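PDB 5N9X: adenylation domain from Streptomyces sp., which belongs to the ANL superfamily, with a large AMP-binding part and a smaller C-terminal domain, and holds ATP and threonine in the model. Local coordinates for residues Leu493-Tyr496 with Met497-Ser500. Numbering follows the deposited sequence.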
ATOM      1  N   LEU A 493      15.927  15.440  22.579  1.00 27.05           N
ATOM      2  CA  LEU A 493      14.525  15.735  22.869  1.00 33.28           C
ATOM      3  C   LEU A 493      14.309  16.406  24.207  1.00 20.22           C
ATOM      4  O   LEU A 493      15.040  16.161  25.149  1.00 23.68           O
ATOM      5  CB  LEU A 493      13.706  14.447  22.850  1.00 27.41           C
ATOM      6  CG  LEU A 493      13.519  13.786  21.499  1.00 33.93           C
ATOM      7  CD1 LEU A 493      12.663  12.529  21.686  1.00 32.64           C
ATOM      8  CD2 LEU A 493      12.904  14.749  20.488  1.00 26.94           C
ATOM      9  N   PRO A 494      13.267  17.225  24.307  1.00 25.75           N
ATOM     10  CA  PRO A 494      12.888  17.653  25.661  1.00 30.62           C
ATOM     11  C   PRO A 494      12.439  16.475  26.546  1.00 31.28           C
ATOM     12  O   PRO A 494      12.046  15.413  26.035  1.00 24.76           O
ATOM     13  CB  PRO A 494      11.763  18.663  25.405  1.00 20.87           C
ATOM     14  CG  PRO A 494      11.193  18.266  24.062  1.00 26.58           C
ATOM     15  CD  PRO A 494      12.348  17.725  23.269  1.00 24.25           C
ATOM     16  N   SER A 495      12.549  16.666  27.860  1.00 27.59           N
ATOM     17  CA  SER A 495      12.366  15.611  28.857  1.00 26.38           C
ATOM     18  C   SER A 495      11.004  14.917  28.836  1.00 30.82           C
ATOM     19  O   SER A 495      10.922  13.698  29.019  1.00 23.43           O
ATOM     20  CB  SER A 495      12.609  16.185  30.252  1.00 33.00           C
ATOM     21  OG  SER A 495      13.990  16.402  30.468  1.00 41.02           O
ATOM     22  N   TYR A 496       9.947  15.696  28.629  1.00 29.87           N
ATOM     23  CA  TYR A 496       8.591  15.151  28.539  1.00 32.56           C
ATOM     24  C   TYR A 496       8.405  14.254  27.311  1.00 26.95           C
ATOM     25  O   TYR A 496       7.492  13.430  27.268  1.00 25.89           O
ATOM     26  CB  TYR A 496       7.546  16.288  28.531  1.00 27.66           C
ATOM     27  CG  TYR A 496       7.439  17.159  27.272  1.00 28.77           C
ATOM     28  CD1 TYR A 496       8.309  18.227  27.043  1.00 38.48           C
ATOM     29  CD2 TYR A 496       6.447  16.924  26.330  1.00 35.64           C
ATOM     30  CE1 TYR A 496       8.188  19.035  25.902  1.00 30.26           C
ATOM     31  CE2 TYR A 496       6.312  17.716  25.194  1.00 44.89           C
ATOM     32  CZ  TYR A 496       7.186  18.768  24.982  1.00 45.75           C
ATOM     33  OH  TYR A 496       7.043  19.533  23.845  1.00 37.05           O
ATOM     34  N   MET A 497       9.283  14.412  26.325  1.00 28.29           N
ATOM     35  CA  MET A 497       9.199  13.632  25.094  1.00 24.50           C
ATOM     36  C   MET A 497      10.083  12.396  25.097  1.00 23.85           C
ATOM     37  O   MET A 497      10.153  11.698  24.093  1.00 27.52           O
ATOM     38  CB  MET A 497       9.561  14.494  23.882  1.00 26.22           C
ATOM     39  CG  MET A 497       8.455  15.427  23.406  1.00 32.32           C
ATOM     40  SD  MET A 497       9.011  16.396  21.996  1.00 46.33           S
ATOM     41  CE  MET A 497       8.583  15.310  20.629  1.00 29.42           C
ATOM     42  N   GLN A 498      10.756  12.127  26.212  1.00 22.75           N
ATOM     43  CA  GLN A 498      11.694  11.013  26.293  1.00 26.10           C
ATOM     44  C   GLN A 498      10.998   9.736  26.732  1.00 30.05           C
ATOM     45  O   GLN A 498      10.292   9.729  27.741  1.00 32.05           O
ATOM     46  CB  GLN A 498      12.847  11.371  27.234  1.00 23.14           C
ATOM     47  CG  GLN A 498      13.968  12.170  26.539  1.00 29.51           C
ATOM     48  CD  GLN A 498      14.729  13.103  27.488  1.00 33.90           C
ATOM     49  OE1 GLN A 498      14.721  12.914  28.695  1.00 37.17           O
ATOM     50  NE2 GLN A 498      15.401  14.105  26.931  1.00 36.83           N
ATOM     51  N   PRO A 499      11.174   8.653  25.946  1.00 33.58           N
ATOM     52  CA  PRO A 499      10.545   7.357  26.242  1.00 29.51           C
ATOM     53  C   PRO A 499      10.935   6.848  27.620  1.00 23.96           C
ATOM     54  O   PRO A 499      12.099   6.916  28.005  1.00 31.82           O
ATOM     55  CB  PRO A 499      11.077   6.440  25.131  1.00 25.66           C
ATOM     56  CG  PRO A 499      11.456   7.386  24.013  1.00 29.29           C
ATOM     57  CD  PRO A 499      11.988   8.601  24.720  1.00 22.89           C
ATOM     58  N   SER A 500       9.945   6.363  28.361  1.00 23.65           N
ATOM     59  CA  SER A 500      10.135   5.917  29.733  1.00 17.99           C
ATOM     60  C   SER A 500      10.711   4.515  29.801  1.00 22.47           C
ATOM     61  O   SER A 500      11.330   4.139  30.790  1.00 19.84           O
ATOM     62  CB  SER A 500       8.801   5.982  30.484  1.00 18.91           C
ATOM     63  OG  SER A 500       8.700   4.921  31.411  1.00 36.53           O
TER
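M497 packs against both the P494 ring and the Y496 ring, which also touch each other. This is the tightly packed part of the turn. M497 SD sits 3.5 Å from P494 CG. The two side chains cross at a slant. On the Y496 side, M497 CG lies over one ring face in a CH-pi contact. It is 3.9 Å from the Y496 ring centroid and displaced toward the CE2 rim. M497 SD is farther from the same ring and stands obliquely to it, a Met-aromatic contact. The CG of Y496 lies between its own backbone N and carbonyl carbon (chi1 71°), which lays the ring alongside M497. H431 stacks on the Y496 ring. L493 adds apolar contact on the M497 side, its CB near M497 CB. Its CD1 is 3.6 Å from M497 O, and the side chain also touches V438 and A441 of helix 435-443.

Two backbone bonds close the short 3-10 turn. M497 N donates to P494 O at 3.0 Å, and Q498 N donates to S495 O at 3.2 Å. Both are i to i+3 bonds.

The looser side carries S495 and Q498. S495 is exposed, and its OG is 4.0 Å from Q498 OE1, with no bond between them. The Q498 chain is extended beyond CG and reaches back over the turn. Its NE2 donates to L493 O at 2.7 Å, but the N-H points off line (119°), and the bond is weak.

The segment links helix 482-492 to strand 501-505 at the surface of the C-terminal domain. The bend is therefore fixed chiefly by its backbone bonds and the apolar packing of M497; the weak Q498 bond to the L493 carbonyl likely adds little.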